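Side-chain contacts in phenolpthiocerol synthesis type-I polyketide synthase ppsA (Mycobacterium bovis, PDB 7AKC), which probably takes part in building the lipid core of phthiocerols and phenolphthiocerols from malonyl-CoA or methylmalonyl-CoA extender units, its acyltransferase domain being the part described here: residues 90-95 against 118-123; 114-119 against 131-136; 151-156 against 161-166; 170-175 against 179-184. All blocks are in the same frame, centred on the assembly; numbering follows the deposited sequence.

Contact 1 brings helix 79-100 against helix 115-121 beside the parallel sheet of the acyltransferase domain, closing a loop that holds strand 107-110 of that sheet. Contact 2 begins on the same helix 115-121 and carries it to helix 127-141; the two loops cross, since Ala118 and Ala119 belong to both contacts, which touch where Gln91 OE1 meets Ala117 CB at 3.3 Å. Contacts 3 and 4 follow in series in the antiparallel, ferredoxin-like subdomain. Contact 3 closes the short path from strand 148-153 into helix 157-164, and contact 4 pairs hairpin strands 171-177 and 180-184. These two lie with centres about 7 Å apart and share one sodium ion. Contacts 1 and 3 are about 32 Å apart between centres.

Contact 1: residues 90-95 against 118-123; sequences MQLALT and AAVVAG
Leu92 and Val121 make the middle of this helix-helix contact, with Val120 and Thr95 beside them and CA atoms of Leu92 and Val121 7.4 Å apart. Leu92 sets its CG beside the backbone N and opposite the carbonyl carbon (chi1 -63°), and the extended chain beyond it brings CD2 to the neighbouring helix. That methyl makes the close contacts: it meets Val120 CG1 at 3.8 Å, the two side chains crossing near a right angle. The same CD2 lies 3.9 Å from Val121 CG2, but here the side chains slide past each other in opposite directions. Thr95 meets Val121 tip to tip, its CG2 3.9 Å from Val121 CG2 and about as close to CG1, so that the methyl sits against both branches of the valine.

The threonine is held in this pose by its hydroxyl. With chi1 at -60°, OG1 turns back along its own helix and donates to Gln91 O at 2.7 Å, approaching from above the carbonyl plane, while Thr95 N reaches the same oxygen from the other face. OG1 also hydrogen-bonds to Tyr27 OH on strand 23-27, a strand that Gln91, Ala118 and Val121 touch as well. Helix 115-121 then ends in a Schellman motif at Gly123, whose phi is positive. The arrangement is that of neighbouring helices packed over one face of a parallel alpha/beta sheet.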
loop_
_atom_site.group_PDB
_atom_site.type_symbol
_atom_site.label_atom_id
_atom_site.label_comp_id
_atom_site.label_asym_id
_atom_site.label_seq_id
_atom_site.Cartn_x
_atom_site.Cartn_y
_atom_site.Cartn_z
ATOM N N MET A 90 -0.367 9.491 12.514
ATOM C CA MET A 90 -1.518 10.201 11.971
ATOM C C MET A 90 -2.627 9.222 11.585
ATOM O O MET A 90 -3.787 9.508 11.846
ATOM C CB MET A 90 -1.076 11.030 10.757
ATOM C CG MET A 90 -2.139 11.925 10.216
ATOM S SD MET A 90 -2.210 13.527 11.062
ATOM C CE MET A 90 -3.524 14.246 10.155
ATOM N N GLN A 91 -2.281 8.054 11.026
ATOM C CA GLN A 91 -3.265 7.029 10.655
ATOM C C GLN A 91 -3.987 6.472 11.905
ATOM O O GLN A 91 -5.212 6.430 11.938
ATOM C CB GLN A 91 -2.609 5.905 9.836
ATOM C CG GLN A 91 -2.298 6.304 8.386
ATOM C CD GLN A 91 -1.384 5.302 7.715
ATOM O OE1 GLN A 91 -0.561 4.661 8.361
ATOM N NE2 GLN A 91 -1.507 5.116 6.402
ATOM N N LEU A 92 -3.222 6.115 12.946
ATOM C CA LEU A 92 -3.778 5.583 14.184
ATOM C C LEU A 92 -4.628 6.617 14.927
ATOM O O LEU A 92 -5.665 6.249 15.487
ATOM C CB LEU A 92 -2.668 5.046 15.105
ATOM C CG LEU A 92 -1.856 3.857 14.578
ATOM C CD1 LEU A 92 -0.867 3.388 15.624
ATOM C CD2 LEU A 92 -2.766 2.689 14.137
ATOM N N ALA A 93 -4.223 7.898 14.901
ATOM C CA ALA A 93 -5.001 8.932 15.586
ATOM C C ALA A 93 -6.255 9.341 14.803
ATOM O O ALA A 93 -7.297 9.612 15.426
ATOM C CB ALA A 93 -4.138 10.145 15.935
ATOM N N LEU A 94 -6.175 9.367 13.460
ATOM C CA LEU A 94 -7.341 9.691 12.638
ATOM C C LEU A 94 -8.359 8.560 12.735
ATOM O O LEU A 94 -9.552 8.842 12.819
ATOM C CB LEU A 94 -6.994 9.933 11.164
ATOM C CG LEU A 94 -6.283 11.232 10.809
ATOM C CD1 LEU A 94 -5.812 11.203 9.349
ATOM C CD2 LEU A 94 -7.143 12.438 11.088
ATOM N N THR A 95 -7.898 7.287 12.800
ATOM C CA THR A 95 -8.775 6.128 12.965
ATOM C C THR A 95 -9.606 6.261 14.251
ATOM O O THR A 95 -10.801 5.983 14.221
ATOM C CB THR A 95 -7.968 4.830 13.015
ATOM O OG1 THR A 95 -7.233 4.690 11.802
ATOM C CG2 THR A 95 -8.854 3.596 13.213
ATOM N N ALA A 118 -2.833 -0.980 9.112
ATOM C CA ALA A 118 -4.052 -1.766 8.943
ATOM C C ALA A 118 -3.977 -2.986 9.848
ATOM O O ALA A 118 -4.964 -3.291 10.512
ATOM C CB ALA A 118 -4.221 -2.200 7.479
ATOM N N ALA A 119 -2.812 -3.650 9.945
ATOM C CA ALA A 119 -2.651 -4.788 10.864
ATOM C C ALA A 119 -2.834 -4.361 12.296
ATOM O O ALA A 119 -3.362 -5.145 13.084
ATOM C CB ALA A 119 -1.292 -5.447 10.690
ATOM N N VAL A 120 -2.405 -3.131 12.660
ATOM C CA VAL A 120 -2.601 -2.629 14.026
ATOM C C VAL A 120 -4.086 -2.374 14.303
ATOM O O VAL A 120 -4.585 -2.759 15.364
ATOM C CB VAL A 120 -1.755 -1.360 14.303
ATOM C CG1 VAL A 120 -2.117 -0.729 15.647
ATOM C CG2 VAL A 120 -0.271 -1.683 14.262
ATOM N N VAL A 121 -4.782 -1.692 13.377
ATOM C CA VAL A 121 -6.206 -1.380 13.547
ATOM C C VAL A 121 -7.064 -2.648 13.585
ATOM O O VAL A 121 -8.036 -2.718 14.344
ATOM C CB VAL A 121 -6.704 -0.357 12.505
ATOM C CG1 VAL A 121 -8.221 -0.202 12.554
ATOM C CG2 VAL A 121 -6.027 0.986 12.713
ATOM N N ALA A 122 -6.657 -3.680 12.842
ATOM C CA ALA A 122 -7.357 -4.960 12.839
ATOM C C ALA A 122 -7.105 -5.801 14.101
ATOM O O ALA A 122 -7.801 -6.773 14.304
ATOM C CB ALA A 122 -6.980 -5.760 11.601
ATOM N N GLY A 123 -6.118 -5.438 14.920
ATOM C CA GLY A 123 -5.796 -6.171 16.134
ATOM C C GLY A 123 -4.732 -7.241 15.978
ATOM O O GLY A 123 -4.434 -7.944 16.943
#

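Contact 2: residues 114-119 against 131-136; sequences GEVAAA and LRVTAT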
loop_
_atom_site.group_PDB
_atom_site.type_symbol
_atom_site.label_atom_id
_atom_site.label_comp_id
_atom_site.label_asym_id
_atom_site.label_seq_id
_atom_site.Cartn_x
_atom_site.Cartn_y
_atom_site.Cartn_z
ATOM N N GLY A 114 1.378 0.862 4.249
ATOM C CA GLY A 114 0.159 1.075 5.017
ATOM C C GLY A 114 -0.421 -0.177 5.652
ATOM O O GLY A 114 -1.296 -0.079 6.516
ATOM N N GLU A 115 0.018 -1.372 5.196
ATOM C CA GLU A 115 -0.476 -2.637 5.755
ATOM C C GLU A 115 -0.057 -2.789 7.231
ATOM O O GLU A 115 -0.758 -3.449 7.988
ATOM C CB GLU A 115 -0.028 -3.839 4.899
ATOM C CG GLU A 115 -0.581 -5.157 5.411
ATOM C CD GLU A 115 -0.776 -6.149 4.284
ATOM O OE1 GLU A 115 -0.158 -7.232 4.354
ATOM O OE2 GLU A 115 -1.552 -5.856 3.348
ATOM N N VAL A 116 1.039 -2.136 7.671
ATOM C CA VAL A 116 1.400 -2.170 9.106
ATOM C C VAL A 116 0.277 -1.525 9.923
ATOM O O VAL A 116 -0.221 -2.136 10.881
ATOM C CB VAL A 116 2.757 -1.502 9.417
ATOM C CG1 VAL A 116 2.952 -1.343 10.929
ATOM C CG2 VAL A 116 3.892 -2.309 8.828
ATOM N N ALA A 117 -0.148 -0.308 9.536
ATOM C CA ALA A 117 -1.199 0.388 10.292
ATOM C C ALA A 117 -2.520 -0.350 10.257
ATOM O O ALA A 117 -3.240 -0.364 11.264
ATOM C CB ALA A 117 -1.373 1.805 9.773
ATOM N N ALA A 118 -2.833 -0.980 9.112
ATOM C CA ALA A 118 -4.052 -1.766 8.943
ATOM C C ALA A 118 -3.977 -2.986 9.848
ATOM O O ALA A 118 -4.964 -3.291 10.512
ATOM C CB ALA A 118 -4.221 -2.200 7.479
ATOM N N ALA A 119 -2.812 -3.650 9.945
ATOM C CA ALA A 119 -2.651 -4.788 10.864
ATOM C C ALA A 119 -2.834 -4.361 12.296
ATOM O O ALA A 119 -3.362 -5.145 13.084
ATOM C CB ALA A 119 -1.292 -5.447 10.690
ATOM N N LEU A 131 4.639 0.274 15.367
ATOM C CA LEU A 131 5.697 1.283 15.352
ATOM C C LEU A 131 7.080 0.647 15.294
ATOM O O LEU A 131 7.983 1.236 14.715
ATOM C CB LEU A 131 5.622 2.204 16.581
ATOM C CG LEU A 131 4.355 3.045 16.726
ATOM C CD1 LEU A 131 4.401 3.880 17.963
ATOM C CD2 LEU A 131 4.112 3.906 15.515
ATOM N N ARG A 132 7.245 -0.548 15.869
ATOM C CA ARG A 132 8.515 -1.257 15.863
ATOM C C ARG A 132 8.776 -1.790 14.459
ATOM O O ARG A 132 9.891 -1.642 13.956
ATOM C CB ARG A 132 8.489 -2.407 16.859
ATOM C CG ARG A 132 9.869 -2.996 17.131
ATOM C CD ARG A 132 9.686 -4.448 17.497
ATOM N NE ARG A 132 10.939 -5.202 17.465
ATOM C CZ ARG A 132 11.025 -6.507 17.714
ATOM N NH1 ARG A 132 12.202 -7.116 17.694
ATOM N NH2 ARG A 132 9.931 -7.212 17.993
ATOM N N VAL A 133 7.748 -2.338 13.787
ATOM C CA VAL A 133 7.916 -2.780 12.398
ATOM C C VAL A 133 8.278 -1.569 11.519
ATOM O O VAL A 133 9.231 -1.636 10.761
ATOM C CB VAL A 133 6.664 -3.519 11.859
ATOM C CG1 VAL A 133 6.792 -3.784 10.364
ATOM C CG2 VAL A 133 6.455 -4.819 12.607
ATOM N N THR A 134 7.585 -0.440 11.734
ATOM C CA THR A 134 7.799 0.788 10.979
ATOM C C THR A 134 9.217 1.278 11.124
ATOM O O THR A 134 9.880 1.458 10.117
ATOM C CB THR A 134 6.775 1.869 11.380
ATOM O OG1 THR A 134 5.457 1.334 11.203
ATOM C CG2 THR A 134 6.922 3.122 10.526
ATOM N N ALA A 135 9.710 1.416 12.371
ATOM C CA ALA A 135 11.070 1.868 12.630
ATOM C C ALA A 135 12.119 0.882 12.130
ATOM O O ALA A 135 13.093 1.318 11.534
ATOM C CB ALA A 135 11.266 2.174 14.131
ATOM N N THR A 136 11.930 -0.428 12.346
ATOM C CA THR A 136 12.895 -1.439 11.898
ATOM C C THR A 136 13.037 -1.406 10.364
ATOM O O THR A 136 14.125 -1.154 9.846
ATOM C CB THR A 136 12.521 -2.833 12.450
ATOM O OG1 THR A 136 12.769 -2.873 13.838
ATOM C CG2 THR A 136 13.274 -3.955 11.776
#
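Val116 meets Val133 with one methyl and Thr134 with the other, joining helix 115-121 to helix 127-141. Gly114, at the head of its segment, is the last glycine of a GxSxG pattern consistent with the nucleophile elbow of acyltransferases, so the contact packs the helix that leaves this turn.

The two methyls of Val116 divide the work. CG2, beside the backbone N, lies 3.6 Å from Val133 CG1. CG1, anti to that N (chi1 170°), turns instead to the hydroxyl of Thr134. The side chains cross obliquely in both pairs, and no hydrogen bond spans the segments.

Farther out, Trp260 of helix 257-265 touches Val116 and Val133 together, and Ile88 of helix 79-100 packs on Val116 as well. Next to the elbow glycine, the buried carboxylate of Glu115 fixes the same helix from another side: OE1 is hydrogen-bonded to His259, Ser243 and Thr245, and OE2 to Thr244 N. The hydroxyl that faces the valine methyl has its polar partner at home, since Thr134 OG1 is hydrogen-bonded to Gly130 O one turn back; this buried oxygen is thereby satisfied while lying 3.7 Å from Val116 CG1.

Contact 3: residues 151-156 against 161-166; sequences ALLELD and EALIAD. With NA (sodium ion), chain B.
Leu163 places its CG anti to the backbone N (chi1 167°), which sends CD2 toward Leu153 and Leu155; both of these set CG beside their own backbone N, chi1 -49° in Leu153 and -59° in Leu155. The three leucines thereby gather where strand 148-153 turns into helix 157-164, the first strand and helix of a ferredoxin-like beta-alpha-beta-beta-alpha-beta subdomain with its antiparallel sheet of four strands.

A single methyl carries the contact. Leu163 CD2 meets Leu153 CD1 tip to tip at 3.8 Å. The same carbon lies 4.1 Å from Leu155 CD1, but those side chains cross at about a right angle. No hydrogen bond spans the segments, and all three side chains are buried; Leu193 and Val197 of helix 187-199 also touch Leu163, extending the apolar layer between helices and sheet.

Glu154 is the centre of an inverse gamma turn, closed by a weak bond from Leu155 N to Leu153 O, and Asp156 is the N-cap of helix 157-164, its OD1 also hydrogen-bonded to Thr159 OG1. At the other end of the helix, a sodium ion is bound by main-chain oxygens of Phe167 and Val170 and by three waters, one of which donates to Ala165 O at 2.9 Å. Ile164 O completes the six ligands, 2.5 Å from the sodium.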
loop_
_atom_site.group_PDB
_atom_site.type_symbol
_atom_site.label_atom_id
_atom_site.label_comp_id
_atom_site.label_asym_id
_atom_site.label_seq_id
_atom_site.Cartn_x
_atom_site.Cartn_y
_atom_site.Cartn_z
ATOM N N ALA A 151 6.718 4.782 -11.039
ATOM C CA ALA A 151 6.000 5.537 -12.079
ATOM C C ALA A 151 4.601 4.973 -12.175
ATOM O O ALA A 151 4.437 3.756 -12.193
ATOM C CB ALA A 151 6.695 5.449 -13.429
ATOM N N LEU A 152 3.618 5.865 -12.274
ATOM C CA LEU A 152 2.222 5.519 -12.465
ATOM C C LEU A 152 2.013 5.489 -13.962
ATOM O O LEU A 152 2.190 6.521 -14.641
ATOM C CB LEU A 152 1.330 6.597 -11.842
ATOM C CG LEU A 152 -0.181 6.391 -12.073
ATOM C CD1 LEU A 152 -0.671 5.026 -11.509
ATOM C CD2 LEU A 152 -0.992 7.583 -11.504
ATOM N N LEU A 153 1.660 4.325 -14.504
ATOM C CA LEU A 153 1.458 4.174 -15.938
ATOM C C LEU A 153 -0.021 3.974 -16.249
ATOM O O LEU A 153 -0.712 3.203 -15.544
ATOM C CB LEU A 153 2.220 2.923 -16.429
ATOM C CG LEU A 153 3.685 2.802 -15.987
ATOM C CD1 LEU A 153 4.314 1.574 -16.579
ATOM C CD2 LEU A 153 4.491 4.057 -16.339
ATOM N N GLU A 154 -0.515 4.603 -17.324
ATOM C CA GLU A 154 -1.892 4.402 -17.743
ATOM C C GLU A 154 -1.885 3.209 -18.727
ATOM O O GLU A 154 -2.169 3.330 -19.939
ATOM C CB GLU A 154 -2.520 5.695 -18.322
ATOM C CG GLU A 154 -2.413 6.910 -17.403
ATOM C CD GLU A 154 -2.991 6.830 -16.000
ATOM O OE1 GLU A 154 -4.022 6.139 -15.820
ATOM O OE2 GLU A 154 -2.422 7.474 -15.082
ATOM N N LEU A 155 -1.518 2.056 -18.183
ATOM C CA LEU A 155 -1.475 0.762 -18.868
ATOM C C LEU A 155 -2.043 -0.280 -17.933
ATOM O O LEU A 155 -1.848 -0.199 -16.701
ATOM C CB LEU A 155 0.001 0.345 -19.139
ATOM C CG LEU A 155 0.854 1.281 -19.980
ATOM C CD1 LEU A 155 2.281 0.764 -20.037
ATOM C CD2 LEU A 155 0.264 1.518 -21.401
ATOM N N ASP A 156 -2.674 -1.318 -18.539
ATOM C CA ASP A 156 -3.139 -2.414 -17.734
ATOM C C ASP A 156 -1.934 -3.289 -17.266
ATOM O O ASP A 156 -0.798 -3.045 -17.695
ATOM C CB ASP A 156 -4.235 -3.174 -18.458
ATOM C CG ASP A 156 -3.858 -3.900 -19.744
ATOM O OD1 ASP A 156 -2.670 -4.224 -19.920
ATOM O OD2 ASP A 156 -4.774 -4.212 -20.528
ATOM N N GLU A 161 3.597 -5.552 -17.677
ATOM C CA GLU A 161 4.571 -6.648 -17.542
ATOM C C GLU A 161 5.369 -6.804 -18.843
ATOM O O GLU A 161 6.572 -6.995 -18.796
ATOM C CB GLU A 161 3.916 -7.973 -17.171
ATOM C CG GLU A 161 3.260 -7.949 -15.804
ATOM C CD GLU A 161 4.218 -8.154 -14.637
ATOM O OE1 GLU A 161 5.426 -7.862 -14.765
ATOM O OE2 GLU A 161 3.737 -8.585 -13.571
ATOM N N ALA A 162 4.711 -6.631 -19.968
ATOM C CA ALA A 162 5.348 -6.769 -21.267
ATOM C C ALA A 162 6.366 -5.632 -21.451
ATOM O O ALA A 162 7.466 -5.884 -21.908
ATOM C CB ALA A 162 4.299 -6.736 -22.365
ATOM N N LEU A 163 5.990 -4.395 -21.098
ATOM C CA LEU A 163 6.912 -3.263 -21.206
ATOM C C LEU A 163 8.218 -3.464 -20.386
ATOM O O LEU A 163 9.316 -3.076 -20.863
ATOM C CB LEU A 163 6.170 -2.031 -20.648
ATOM C CG LEU A 163 7.056 -0.776 -20.379
ATOM C CD1 LEU A 163 7.537 -0.164 -21.728
ATOM C CD2 LEU A 163 6.316 0.204 -19.506
ATOM N N ILE A 164 8.073 -4.023 -19.178
ATOM C CA ILE A 164 9.240 -4.118 -18.292
ATOM C C ILE A 164 9.901 -5.502 -18.281
ATOM O O ILE A 164 10.837 -5.714 -17.512
ATOM C CB ILE A 164 8.857 -3.692 -16.880
ATOM C CG1 ILE A 164 7.850 -4.687 -16.246
ATOM C CG2 ILE A 164 8.384 -2.249 -16.857
ATOM C CD1 ILE A 164 7.474 -4.309 -14.871
ATOM N N ALA A 165 9.463 -6.414 -19.147
ATOM C CA ALA A 165 9.989 -7.778 -19.147
ATOM C C ALA A 165 11.502 -7.806 -19.421
ATOM O O ALA A 165 12.184 -8.700 -18.928
ATOM C CB ALA A 165 9.239 -8.627 -20.176
ATOM N N ASP A 166 12.008 -6.840 -20.210
ATOM C CA ASP A 166 13.447 -6.815 -20.483
ATOM C C ASP A 166 14.231 -5.900 -19.531
ATOM O O ASP A 166 15.401 -5.642 -19.800
ATOM C CB ASP A 166 13.757 -6.503 -21.949
ATOM C CG ASP A 166 12.997 -5.322 -22.534
ATOM O OD1 ASP A 166 12.163 -4.713 -21.799
ATOM O OD2 ASP A 166 13.252 -4.985 -23.732
HETATM NA NA NA B . 11.345 -6.397 -15.154
HETATM O O HOH W 1 12.176 -8.426 -16.049
HETATM O O HOH W 2 9.426 -7.664 -14.714
HETATM O O HOH W 3 12.191 -8.076 -13.555
#

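Contact 4: residues 170-175 against 179-184; sequences VTLGIY and RQTVIA. With NA (sodium ion), chain B.
Ile174 and Val182 lie side by side, pointing the same way from the antiparallel hairpin of strands 171-177 and 180-184; strand 171-177 is the edge strand of the four-stranded ferredoxin-like sheet and 180-184 its inner neighbour. The CB atoms of Ile174 and Val182 are 3.8 Å apart, with both side chains on one face of the sheet; Thr171 and Ala184 form another hydrogen-bonded pair on that face.

Leu172 behaves differently. Its CB leads away from the partner strand, yet with CG anti to the backbone N (chi1 -171°) the branched end comes back over Thr181. Leu172 CG and CD1 both lie 3.6 Å from Thr181 CG2, and the side chains cross near a right angle. Leu172 CD2 sits 3.6 Å above the plane of the Tyr175 ring and over its centre, so this leucine is wedged between ring and threonine methyl. Thr181 keeps its hydroxyl for Leu155 O, and the Tyr175 ring also meets that of His269. Toward the start of the strand, Val170 CG1 reaches Ile183 CB at 4.0 Å.

The change in side-chain pattern comes from a classic beta bulge, in which Gly173 and Ile174 both face Val182 and the register shifts by one. The axes of 171-175 and 180-184 run at 138°, well short of a straight antiparallel pair. Val170 O binds the sodium ion at 2.2 Å, just before the strand begins. At the bulge, Val182 O takes a bond from Gly173 N at 2.8 Å. Ile174 N gives it a second at 3.1 Å, and both donors are tilted from the carbonyl plane. Val182 N, by contrast, points almost straight (172°) at Ile174 O, 2.9 Å away and in the plane of that carbonyl.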
loop_
_atom_site.group_PDB
_atom_site.type_symbol
_atom_site.label_atom_id
_atom_site.label_comp_id
_atom_site.label_asym_id
_atom_site.label_seq_id
_atom_site.Cartn_x
_atom_site.Cartn_y
_atom_site.Cartn_z
ATOM N N VAL A 170 13.465 -3.662 -12.900
ATOM C CA VAL A 170 12.187 -2.963 -12.780
ATOM C C VAL A 170 11.081 -3.990 -12.709
ATOM O O VAL A 170 10.984 -4.837 -13.590
ATOM C CB VAL A 170 11.914 -1.984 -13.943
ATOM C CG1 VAL A 170 10.538 -1.354 -13.760
ATOM C CG2 VAL A 170 13.017 -0.898 -13.986
ATOM N N THR A 171 10.203 -3.866 -11.697
ATOM C CA THR A 171 9.084 -4.783 -11.576
ATOM C C THR A 171 7.784 -4.037 -11.411
ATOM O O THR A 171 7.761 -2.827 -11.108
ATOM C CB THR A 171 9.373 -5.798 -10.421
ATOM O OG1 THR A 171 9.644 -5.068 -9.224
ATOM C CG2 THR A 171 10.547 -6.733 -10.764
ATOM N N LEU A 172 6.676 -4.752 -11.582
ATOM C CA LEU A 172 5.355 -4.211 -11.357
ATOM C C LEU A 172 5.266 -4.087 -9.827
ATOM O O LEU A 172 5.478 -5.064 -9.102
ATOM C CB LEU A 172 4.317 -5.194 -11.906
ATOM C CG LEU A 172 2.895 -4.675 -11.943
ATOM C CD1 LEU A 172 2.041 -5.427 -13.006
ATOM C CD2 LEU A 172 2.219 -4.825 -10.605
ATOM N N GLY A 173 5.105 -2.867 -9.368
ATOM C CA GLY A 173 5.085 -2.553 -7.945
ATOM C C GLY A 173 3.688 -2.526 -7.341
ATOM O O GLY A 173 3.519 -2.964 -6.196
ATOM N N ILE A 174 2.713 -1.894 -8.023
ATOM C CA ILE A 174 1.344 -1.786 -7.448
ATOM C C ILE A 174 0.290 -1.954 -8.510
ATOM O O ILE A 174 0.384 -1.365 -9.594
ATOM C CB ILE A 174 1.110 -0.416 -6.735
ATOM C CG1 ILE A 174 2.235 -0.066 -5.742
ATOM C CG2 ILE A 174 -0.299 -0.317 -6.042
ATOM C CD1 ILE A 174 2.080 1.398 -5.104
ATOM N N TYR A 175 -0.726 -2.831 -8.198
ATOM C CA TYR A 175 -1.872 -2.989 -9.082
ATOM C C TYR A 175 -2.884 -1.944 -8.591
ATOM O O TYR A 175 -3.583 -2.195 -7.595
ATOM C CB TYR A 175 -2.493 -4.402 -9.002
ATOM C CG TYR A 175 -1.595 -5.520 -9.464
ATOM C CD1 TYR A 175 -0.729 -6.154 -8.579
ATOM C CD2 TYR A 175 -1.677 -6.012 -10.765
ATOM C CE1 TYR A 175 0.042 -7.241 -8.983
ATOM C CE2 TYR A 175 -0.912 -7.098 -11.175
ATOM C CZ TYR A 175 -0.069 -7.720 -10.278
ATOM O OH TYR A 175 0.708 -8.754 -10.702
ATOM N N ARG A 179 -6.702 -0.134 -15.336
ATOM C CA ARG A 179 -5.990 0.625 -16.362
ATOM C C ARG A 179 -4.846 1.481 -15.807
ATOM O O ARG A 179 -4.379 2.378 -16.508
ATOM C CB ARG A 179 -6.982 1.543 -17.093
ATOM C CG ARG A 179 -8.151 0.783 -17.670
ATOM C CD ARG A 179 -7.745 0.228 -19.020
ATOM N N GLN A 180 -4.460 1.263 -14.544
ATOM C CA GLN A 180 -3.399 2.050 -13.911
ATOM C C GLN A 180 -2.496 1.099 -13.163
ATOM O O GLN A 180 -2.952 0.416 -12.231
ATOM C CB GLN A 180 -4.001 2.958 -12.844
ATOM C CG GLN A 180 -4.687 4.205 -13.324
ATOM C CD GLN A 180 -4.479 5.262 -12.266
ATOM O OE1 GLN A 180 -4.555 5.007 -11.028
ATOM N NE2 GLN A 180 -4.181 6.456 -12.721
ATOM N N THR A 181 -1.192 1.143 -13.474
ATOM C CA THR A 181 -0.256 0.232 -12.834
ATOM C C THR A 181 1.004 0.990 -12.461
ATOM O O THR A 181 1.459 1.820 -13.245
ATOM C CB THR A 181 0.083 -0.887 -13.876
ATOM O OG1 THR A 181 -1.141 -1.482 -14.335
ATOM C CG2 THR A 181 0.945 -2.000 -13.265
ATOM N N VAL A 182 1.549 0.747 -11.269
ATOM C CA VAL A 182 2.775 1.411 -10.839
ATOM C C VAL A 182 3.950 0.465 -11.005
ATOM O O VAL A 182 3.849 -0.706 -10.600
ATOM C CB VAL A 182 2.642 1.847 -9.361
ATOM C CG1 VAL A 182 3.944 2.475 -8.856
ATOM C CG2 VAL A 182 1.462 2.797 -9.195
ATOM N N ILE A 183 5.041 0.934 -11.609
ATOM C CA ILE A 183 6.287 0.169 -11.726
ATOM C C ILE A 183 7.327 0.749 -10.713
ATOM O O ILE A 183 7.218 1.900 -10.321
ATOM C CB ILE A 183 6.858 0.183 -13.121
ATOM C CG1 ILE A 183 7.118 1.633 -13.613
ATOM C CG2 ILE A 183 5.854 -0.544 -14.064
ATOM C CD1 ILE A 183 7.875 1.666 -14.941
ATOM N N ALA A 184 8.321 -0.045 -10.342
ATOM C CA ALA A 184 9.302 0.366 -9.361
ATOM C C ALA A 184 10.659 -0.219 -9.726
ATOM O O ALA A 184 10.747 -1.360 -10.164
ATOM C CB ALA A 184 8.877 -0.101 -7.961
HETATM NA NA NA B . 11.345 -6.397 -15.154
HETATM O O HOH W 2 9.426 -7.664 -14.714
HETATM O O HOH W 1 12.176 -8.426 -16.049
HETATM O O HOH W 3 12.191 -8.076 -13.555
#